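Local coordinates for protein ATP phosphoribosyltransferase regulatory subunit (Thermotoga maritima, PDB 1USY) that is probably required for the first step of histidine biosynthesis and may allow feedback regulation of ATP phosphoribosyltransferase by histidine, at residues F121-Y135 and I231-S245. Residues are numbered along the deposited sequence; the frame is centred on the assembly and turned at random.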
ATOM      1  N   PHE B 121     -25.586  11.657  29.240  1.00 26.23           N
ATOM      2  CA  PHE B 121     -25.346  10.434  29.968  1.00 25.22           C
ATOM      3  C   PHE B 121     -26.215  10.415  31.194  1.00 26.81           C
ATOM      4  O   PHE B 121     -26.557  11.471  31.735  1.00 32.16           O
ATOM      5  CB  PHE B 121     -23.871  10.318  30.326  1.00 20.95           C
ATOM      6  CG  PHE B 121     -22.990  10.292  29.131  1.00 19.43           C
ATOM      7  CD1 PHE B 121     -22.483  11.484  28.617  1.00 19.03           C
ATOM      8  CD2 PHE B 121     -22.698   9.081  28.477  1.00 17.21           C
ATOM      9  CE1 PHE B 121     -21.663  11.483  27.467  1.00 19.44           C
ATOM     10  CE2 PHE B 121     -21.886   9.061  27.295  1.00 12.32           C
ATOM     11  CZ  PHE B 121     -21.363  10.276  26.806  1.00 15.46           C
ATOM     12  N   GLU B 122     -26.574   9.212  31.636  1.00 25.77           N
ATOM     13  CA  GLU B 122     -27.559   9.088  32.682  1.00 24.41           C
ATOM     14  C   GLU B 122     -26.917   9.538  33.932  1.00 25.62           C
ATOM     15  O   GLU B 122     -27.473  10.321  34.704  1.00 31.72           O
ATOM     16  CB  GLU B 122     -28.030   7.639  32.845  1.00 29.20           C
ATOM     17  CG  GLU B 122     -29.505   7.436  32.488  1.00 43.43           C
ATOM     18  CD  GLU B 122     -29.714   7.164  30.994  1.00 54.55           C
ATOM     19  OE1 GLU B 122     -29.885   8.147  30.215  1.00 57.01           O
ATOM     20  OE2 GLU B 122     -29.703   5.963  30.589  1.00 61.00           O
ATOM     21  N   GLY B 123     -25.698   9.052  34.101  1.00 32.52           N
ATOM     22  CA  GLY B 123     -25.170   8.792  35.424  1.00 33.53           C
ATOM     23  C   GLY B 123     -24.870  10.084  36.064  1.00 31.64           C
ATOM     24  O   GLY B 123     -24.751  11.071  35.355  1.00 39.70           O
ATOM     25  N   PRO B 124     -24.771  10.094  37.385  1.00 27.13           N
ATOM     26  CA  PRO B 124     -24.218  11.247  38.087  1.00 26.26           C
ATOM     27  C   PRO B 124     -22.794  11.402  37.535  1.00 27.38           C
ATOM     28  O   PRO B 124     -22.007  10.449  37.636  1.00 24.87           O
ATOM     29  CB  PRO B 124     -24.221  10.812  39.559  1.00 25.25           C
ATOM     30  CG  PRO B 124     -25.173   9.714  39.623  1.00 29.85           C
ATOM     31  CD  PRO B 124     -25.150   9.008  38.284  1.00 29.61           C
ATOM     32  N   VAL B 125     -22.492  12.546  36.911  1.00 24.09           N
ATOM     33  CA  VAL B 125     -21.204  12.701  36.266  1.00 21.87           C
ATOM     34  C   VAL B 125     -20.197  13.359  37.191  1.00 26.04           C
ATOM     35  O   VAL B 125     -20.577  14.105  38.096  1.00 26.10           O
ATOM     36  CB  VAL B 125     -21.298  13.387  34.827  1.00 25.17           C
ATOM     37  CG1 VAL B 125     -22.460  12.811  34.007  1.00 15.46           C
ATOM     38  CG2 VAL B 125     -21.403  14.908  34.889  1.00 17.42           C
ATOM     39  N   ILE B 126     -18.914  13.040  36.977  1.00 25.67           N
ATOM     40  CA  ILE B 126     -17.794  13.649  37.685  1.00 20.05           C
ATOM     41  C   ILE B 126     -16.936  14.450  36.689  1.00 18.18           C
ATOM     42  O   ILE B 126     -16.516  13.931  35.669  1.00 27.42           O
ATOM     43  CB  ILE B 126     -16.953  12.544  38.399  1.00 17.62           C
ATOM     44  CG1 ILE B 126     -17.757  11.851  39.483  1.00 22.57           C
ATOM     45  CG2 ILE B 126     -15.682  13.095  39.023  1.00 19.10           C
ATOM     46  CD1 ILE B 126     -17.140  10.484  39.974  1.00 14.18           C
ATOM     47  N   VAL B 127     -16.717  15.724  36.981  1.00 22.31           N
ATOM     48  CA  VAL B 127     -15.777  16.585  36.240  1.00 18.77           C
ATOM     49  C   VAL B 127     -14.484  16.727  37.037  1.00 21.94           C
ATOM     50  O   VAL B 127     -14.453  17.301  38.148  1.00 21.43           O
ATOM     51  CB  VAL B 127     -16.359  17.998  35.979  1.00 19.75           C
ATOM     52  CG1 VAL B 127     -15.334  18.857  35.217  1.00 20.45           C
ATOM     53  CG2 VAL B 127     -17.720  17.902  35.192  1.00 16.24           C
ATOM     54  N   GLU B 128     -13.424  16.145  36.507  1.00 15.25           N
ATOM     55  CA  GLU B 128     -12.171  16.139  37.220  1.00 16.78           C
ATOM     56  C   GLU B 128     -11.282  17.225  36.592  1.00 15.40           C
ATOM     57  O   GLU B 128     -11.030  17.218  35.398  1.00 17.08           O
ATOM     58  CB  GLU B 128     -11.565  14.743  37.147  1.00 16.23           C
ATOM     59  CG  GLU B 128     -10.149  14.679  37.649  1.00 24.45           C
ATOM     60  CD  GLU B 128      -9.487  13.341  37.427  1.00 28.32           C
ATOM     61  OE1 GLU B 128      -8.949  13.069  36.327  1.00 38.12           O
ATOM     62  OE2 GLU B 128      -9.507  12.550  38.372  1.00 31.50           O
ATOM     63  N   ILE B 129     -10.862  18.193  37.384  1.00 17.52           N
ATOM     64  CA  ILE B 129     -10.075  19.324  36.862  1.00 20.23           C
ATOM     65  C   ILE B 129      -8.611  19.190  37.247  1.00 21.30           C
ATOM     66  O   ILE B 129      -8.258  18.704  38.319  1.00 24.85           O
ATOM     67  CB  ILE B 129     -10.586  20.689  37.391  1.00 24.32           C
ATOM     68  CG1 ILE B 129     -12.082  20.907  37.112  1.00 23.68           C
ATOM     69  CG2 ILE B 129      -9.716  21.845  36.835  1.00 21.73           C
ATOM     70  CD1 ILE B 129     -12.365  21.550  35.748  1.00 37.66           C
ATOM     71  N   GLY B 130      -7.750  19.640  36.364  1.00 20.64           N
ATOM     72  CA  GLY B 130      -6.328  19.536  36.584  1.00 15.78           C
ATOM     73  C   GLY B 130      -5.688  20.791  36.024  1.00 18.95           C
ATOM     74  O   GLY B 130      -6.346  21.629  35.402  1.00 15.05           O
ATOM     75  N   HIS B 131      -4.393  20.909  36.237  1.00 14.62           N
ATOM     76  CA  HIS B 131      -3.665  22.013  35.693  1.00 17.74           C
ATOM     77  C   HIS B 131      -2.244  21.613  35.495  1.00 21.15           C
ATOM     78  O   HIS B 131      -1.583  21.086  36.383  1.00 23.62           O
ATOM     79  CB  HIS B 131      -3.717  23.194  36.630  1.00 21.99           C
ATOM     80  CG  HIS B 131      -3.381  24.492  35.981  1.00  7.81           C
ATOM     81  ND1 HIS B 131      -4.343  25.421  35.660  1.00 15.08           N
ATOM     82  CD2 HIS B 131      -2.197  25.025  35.611  1.00 13.16           C
ATOM     83  CE1 HIS B 131      -3.762  26.490  35.140  1.00 15.64           C
ATOM     84  NE2 HIS B 131      -2.461  26.268  35.083  1.00 16.52           N
ATOM     85  N   THR B 132      -1.777  21.902  34.307  1.00 20.33           N
ATOM     86  CA  THR B 132      -0.508  21.425  33.844  1.00 18.30           C
ATOM     87  C   THR B 132       0.629  22.273  34.437  1.00 22.80           C
ATOM     88  O   THR B 132       1.783  21.849  34.449  1.00 20.94           O
ATOM     89  CB  THR B 132      -0.584  21.512  32.333  1.00 19.11           C
ATOM     90  OG1 THR B 132       0.237  20.518  31.729  1.00 27.09           O
ATOM     91  CG2 THR B 132      -0.063  22.807  31.836  1.00  9.37           C
ATOM     92  N   GLY B 133       0.297  23.457  34.967  1.00 24.19           N
ATOM     93  CA  GLY B 133       1.286  24.378  35.519  1.00 22.30           C
ATOM     94  C   GLY B 133       1.821  23.970  36.887  1.00 23.22           C
ATOM     95  O   GLY B 133       2.624  24.664  37.476  1.00 18.78           O
ATOM     96  N   VAL B 134       1.394  22.817  37.381  1.00 26.05           N
ATOM     97  CA  VAL B 134       1.854  22.320  38.674  1.00 26.38           C
ATOM     98  C   VAL B 134       3.248  21.647  38.623  1.00 24.27           C
ATOM     99  O   VAL B 134       3.978  21.635  39.612  1.00 23.91           O
ATOM    100  CB  VAL B 134       0.779  21.376  39.322  1.00 27.49           C
ATOM    101  CG1 VAL B 134       0.400  20.233  38.404  1.00 31.66           C
ATOM    102  CG2 VAL B 134       1.259  20.815  40.633  1.00 33.14           C
ATOM    103  N   TYR B 135       3.616  21.107  37.472  1.00 22.76           N
ATOM    104  CA  TYR B 135       4.752  20.194  37.411  1.00 20.45           C
ATOM    105  C   TYR B 135       6.125  20.845  37.516  1.00 20.87           C
ATOM    106  O   TYR B 135       6.967  20.348  38.261  1.00 16.38           O
ATOM    107  CB  TYR B 135       4.637  19.261  36.194  1.00 24.95           C
ATOM    108  CG  TYR B 135       3.374  18.454  36.244  1.00 15.95           C
ATOM    109  CD1 TYR B 135       2.461  18.457  35.192  1.00 20.17           C
ATOM    110  CD2 TYR B 135       3.078  17.704  37.377  1.00 24.03           C
ATOM    111  CE1 TYR B 135       1.257  17.703  35.269  1.00 13.77           C
ATOM    112  CE2 TYR B 135       1.902  16.966  37.483  1.00 17.05           C
ATOM    113  CZ  TYR B 135       0.999  16.975  36.440  1.00 19.58           C
ATOM    114  OH  TYR B 135      -0.131  16.224  36.591  1.00  8.16           O
ATOM    115  N   ILE B 231       1.311  16.746  29.995  1.00 40.02           N
ATOM    116  CA  ILE B 231       2.342  17.800  30.004  1.00 43.60           C
ATOM    117  C   ILE B 231       2.836  18.171  28.607  1.00 44.21           C
ATOM    118  O   ILE B 231       2.876  19.347  28.234  1.00 47.93           O
ATOM    119  CB  ILE B 231       3.534  17.408  30.930  1.00 43.99           C
ATOM    120  CG1 ILE B 231       3.625  18.368  32.110  1.00 45.38           C
ATOM    121  CG2 ILE B 231       4.861  17.348  30.163  1.00 42.38           C
ATOM    122  CD1 ILE B 231       5.078  18.775  32.469  1.00 54.80           C
ATOM    123  N   GLU B 232       3.189  17.161  27.832  1.00 46.30           N
ATOM    124  CA  GLU B 232       3.769  17.389  26.520  1.00 50.98           C
ATOM    125  C   GLU B 232       2.677  17.635  25.468  1.00 48.78           C
ATOM    126  O   GLU B 232       2.956  17.621  24.269  1.00 49.78           O
ATOM    127  CB  GLU B 232       4.685  16.213  26.132  1.00 54.93           C
ATOM    128  CG  GLU B 232       4.677  15.038  27.121  1.00 62.25           C
ATOM    129  CD  GLU B 232       3.681  13.938  26.751  1.00 67.79           C
ATOM    130  OE1 GLU B 232       3.672  12.870  27.417  1.00 69.49           O
ATOM    131  OE2 GLU B 232       2.898  14.132  25.786  1.00 73.54           O
ATOM    132  N   GLU B 233       1.442  17.861  25.917  1.00 46.02           N
ATOM    133  CA  GLU B 233       0.328  18.071  25.000  1.00 45.03           C
ATOM    134  C   GLU B 233      -0.643  19.188  25.396  1.00 42.92           C
ATOM    135  O   GLU B 233      -1.347  19.737  24.552  1.00 46.56           O
ATOM    136  CB  GLU B 233      -0.422  16.756  24.739  1.00 46.78           C
ATOM    137  CG  GLU B 233      -1.274  16.218  25.875  1.00 50.69           C
ATOM    138  CD  GLU B 233      -1.392  14.680  25.902  1.00 53.71           C
ATOM    139  OE1 GLU B 233      -2.066  14.155  26.826  1.00 54.11           O
ATOM    140  OE2 GLU B 233      -0.813  13.979  25.030  1.00 52.66           O
ATOM    141  N   TYR B 234      -0.684  19.520  26.673  1.00 35.11           N
ATOM    142  CA  TYR B 234      -1.584  20.559  27.147  1.00 29.13           C
ATOM    143  C   TYR B 234      -0.781  21.636  27.878  1.00 24.13           C
ATOM    144  O   TYR B 234       0.381  21.419  28.221  1.00 18.88           O
ATOM    145  CB  TYR B 234      -2.635  19.968  28.078  1.00 25.09           C
ATOM    146  CG  TYR B 234      -3.836  19.375  27.408  1.00 25.56           C
ATOM    147  CD1 TYR B 234      -4.816  20.193  26.844  1.00 25.75           C
ATOM    148  CD2 TYR B 234      -4.021  17.983  27.374  1.00 30.18           C
ATOM    149  CE1 TYR B 234      -5.933  19.650  26.224  1.00 30.69           C
ATOM    150  CE2 TYR B 234      -5.144  17.417  26.767  1.00 30.47           C
ATOM    151  CZ  TYR B 234      -6.101  18.259  26.192  1.00 32.78           C
ATOM    152  OH  TYR B 234      -7.231  17.723  25.599  1.00 32.65           O
ATOM    153  N   CYS B 235      -1.396  22.797  28.079  1.00 22.72           N
ATOM    154  CA  CYS B 235      -0.714  23.910  28.736  1.00 21.44           C
ATOM    155  C   CYS B 235      -1.669  24.866  29.476  1.00 20.78           C
ATOM    156  O   CYS B 235      -2.133  25.882  28.940  1.00 19.10           O
ATOM    157  CB  CYS B 235       0.127  24.675  27.741  1.00 18.06           C
ATOM    158  SG  CYS B 235       1.327  25.635  28.643  1.00 26.46           S
ATOM    159  N   GLY B 236      -1.959  24.522  30.721  1.00 19.94           N
ATOM    160  CA  GLY B 236      -2.949  25.244  31.501  1.00 18.94           C
ATOM    161  C   GLY B 236      -3.952  24.244  32.000  1.00 18.29           C
ATOM    162  O   GLY B 236      -3.602  23.070  32.196  1.00 16.62           O
ATOM    163  N   LEU B 237      -5.193  24.667  32.212  1.00 21.73           N
ATOM    164  CA  LEU B 237      -6.113  23.726  32.812  1.00 24.86           C
ATOM    165  C   LEU B 237      -6.644  22.613  31.919  1.00 23.95           C
ATOM    166  O   LEU B 237      -6.837  22.761  30.738  1.00 27.16           O
ATOM    167  CB  LEU B 237      -7.178  24.368  33.708  1.00 29.12           C
ATOM    168  CG  LEU B 237      -8.122  25.415  33.193  1.00 40.38           C
ATOM    169  CD1 LEU B 237      -9.542  25.068  33.690  1.00 41.02           C
ATOM    170  CD2 LEU B 237      -7.679  26.805  33.658  1.00 34.40           C
ATOM    171  N   ILE B 238      -6.867  21.480  32.549  1.00 26.05           N
ATOM    172  CA  ILE B 238      -7.182  20.249  31.880  1.00 26.03           C
ATOM    173  C   ILE B 238      -8.427  19.672  32.562  1.00 26.59           C
ATOM    174  O   ILE B 238      -8.626  19.843  33.760  1.00 29.26           O
ATOM    175  CB  ILE B 238      -5.926  19.340  32.031  1.00 27.28           C
ATOM    176  CG1 ILE B 238      -4.973  19.619  30.869  1.00 26.06           C
ATOM    177  CG2 ILE B 238      -6.260  17.864  32.190  1.00 26.95           C
ATOM    178  CD1 ILE B 238      -3.609  20.024  31.324  1.00 29.48           C
ATOM    179  N   PHE B 239      -9.278  19.009  31.804  1.00 24.31           N
ATOM    180  CA  PHE B 239     -10.450  18.405  32.407  1.00 26.41           C
ATOM    181  C   PHE B 239     -10.751  17.022  31.785  1.00 26.56           C
ATOM    182  O   PHE B 239     -10.513  16.800  30.601  1.00 26.32           O
ATOM    183  CB  PHE B 239     -11.657  19.343  32.305  1.00 19.40           C
ATOM    184  CG  PHE B 239     -12.271  19.373  30.928  1.00 30.88           C
ATOM    185  CD1 PHE B 239     -13.284  18.486  30.582  1.00 30.15           C
ATOM    186  CD2 PHE B 239     -11.825  20.257  29.980  1.00 25.44           C
ATOM    187  CE1 PHE B 239     -13.846  18.507  29.342  1.00 32.98           C
ATOM    188  CE2 PHE B 239     -12.384  20.273  28.754  1.00 30.56           C
ATOM    189  CZ  PHE B 239     -13.405  19.406  28.429  1.00 31.91           C
ATOM    190  N   THR B 240     -11.228  16.099  32.618  1.00 21.86           N
ATOM    191  CA  THR B 240     -11.789  14.839  32.166  1.00 26.43           C
ATOM    192  C   THR B 240     -13.193  14.668  32.756  1.00 22.49           C
ATOM    193  O   THR B 240     -13.506  15.247  33.804  1.00 27.96           O
ATOM    194  CB  THR B 240     -10.853  13.691  32.575  1.00 30.30           C
ATOM    195  OG1 THR B 240     -10.528  13.812  33.971  1.00 35.77           O
ATOM    196  CG2 THR B 240      -9.482  13.845  31.878  1.00 27.92           C
ATOM    197  N   ILE B 241     -14.070  13.931  32.076  1.00 21.98           N
ATOM    198  CA  ILE B 241     -15.441  13.722  32.608  1.00 19.06           C
ATOM    199  C   ILE B 241     -15.775  12.242  32.632  1.00 19.87           C
ATOM    200  O   ILE B 241     -15.546  11.531  31.621  1.00 17.20           O
ATOM    201  CB  ILE B 241     -16.518  14.503  31.816  1.00 15.56           C
ATOM    202  CG1 ILE B 241     -16.203  15.980  31.739  1.00 14.77           C
ATOM    203  CG2 ILE B 241     -17.850  14.425  32.501  1.00 15.12           C
ATOM    204  CD1 ILE B 241     -17.362  16.787  31.149  1.00 18.46           C
ATOM    205  N   TYR B 242     -16.264  11.777  33.787  1.00 14.12           N
ATOM    206  CA  TYR B 242     -16.629  10.369  33.950  1.00 15.93           C
ATOM    207  C   TYR B 242     -18.141  10.211  34.229  1.00 20.62           C
ATOM    208  O   TYR B 242     -18.784  11.025  34.944  1.00 18.60           O
ATOM    209  CB  TYR B 242     -15.797   9.669  35.036  1.00 13.47           C
ATOM    210  CG  TYR B 242     -14.303   9.883  34.952  1.00 23.32           C
ATOM    211  CD1 TYR B 242     -13.726  11.081  35.392  1.00 16.88           C
ATOM    212  CD2 TYR B 242     -13.452   8.906  34.434  1.00 24.67           C
ATOM    213  CE1 TYR B 242     -12.384  11.288  35.336  1.00 20.64           C
ATOM    214  CE2 TYR B 242     -12.038   9.142  34.357  1.00 22.27           C
ATOM    215  CZ  TYR B 242     -11.532  10.340  34.804  1.00 23.45           C
ATOM    216  OH  TYR B 242     -10.162  10.645  34.758  1.00 32.96           O
ATOM    217  N   ASP B 243     -18.715   9.171  33.648  1.00 19.23           N
ATOM    218  CA  ASP B 243     -20.086   8.825  33.991  1.00 23.35           C
ATOM    219  C   ASP B 243     -20.036   7.659  34.978  1.00 19.94           C
ATOM    220  O   ASP B 243     -19.498   6.641  34.647  1.00 13.51           O
ATOM    221  CB  ASP B 243     -20.886   8.470  32.745  1.00 19.31           C
ATOM    222  CG  ASP B 243     -22.266   7.931  33.068  1.00 32.03           C
ATOM    223  OD1 ASP B 243     -22.947   8.495  33.972  1.00 31.97           O
ATOM    224  OD2 ASP B 243     -22.764   6.945  32.462  1.00 35.16           O
ATOM    225  N   THR B 244     -20.572   7.833  36.191  1.00 19.86           N
ATOM    226  CA  THR B 244     -20.569   6.768  37.168  1.00 25.51           C
ATOM    227  C   THR B 244     -21.518   5.657  36.718  1.00 29.49           C
ATOM    228  O   THR B 244     -21.347   4.521  37.106  1.00 36.66           O
ATOM    229  CB  THR B 244     -20.893   7.265  38.635  1.00 26.05           C
ATOM    230  OG1 THR B 244     -22.171   7.922  38.700  1.00 30.93           O
ATOM    231  CG2 THR B 244     -19.954   8.337  39.050  1.00 28.84           C
ATOM    232  N   SER B 245     -22.494   5.985  35.878  1.00 30.80           N
ATOM    233  CA  SER B 245     -23.467   4.995  35.359  1.00 33.11           C
ATOM    234  C   SER B 245     -22.882   3.960  34.383  1.00 31.99           C
ATOM    235  O   SER B 245     -22.858   2.767  34.669  1.00 32.93           O
ATOM    236  CB  SER B 245     -24.629   5.714  34.685  1.00 27.03           C
ATOM    237  OG  SER B 245     -25.772   4.917  34.658  1.00 31.20           O
TER
HETATM  238  O   HOH W   1     -24.790   6.703  30.732  1.00 18.06           O
HETATM  239  O   HOH W   2      -8.906  15.658  34.421  1.00 15.42           O
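Strands 125-131 and 237-243 are antiparallel neighbours in the central mixed sheet of the class II aminoacyl-tRNA synthetase fold. I126, E128 and G130 form hydrogen-bonded pairs with Y242, T240 and I238. The E128 N to T240 O bond is 2.8 Å long and nearly straight, at 168°. V127, I129, F239 and I241 form the apolar middle of one face, where helices 103-120 and 199-215 pack on V127, I129 and F239. There V127 CG2 lies 4.2 Å from I241 CD1.

The other face is polar at E128. Its CG is anti to the backbone N (chi1 170°), and the extended chain runs beside T240 in the same direction. Y242 OH donates to E128 OE1 (3.1 Å) from above the carboxylate plane. The edge of the Y242 ring meets E128 CB. E128 OE2 makes salt bridges to R187 and to a basic side chain of the chain of another protein.

At the far end, H131 turns a ring face to G236, whose CA sits 4.0 Å from the ring centroid in a CH-pi contact. H131 ND1 is 3.6 Å from L237 CB. Replacing H131 by an alanine is likely to remove the ring from over G236 and open a gap beside L237. At the other end, T244 OG1 donates to a lone pair of P124 O (2.7 Å).

The paired strands thus present one face to the helices, while on the other a buried carboxylate is probably stabilised by a hydroxyl and two basic groups, which probably also offset the nearby carboxylate of D224.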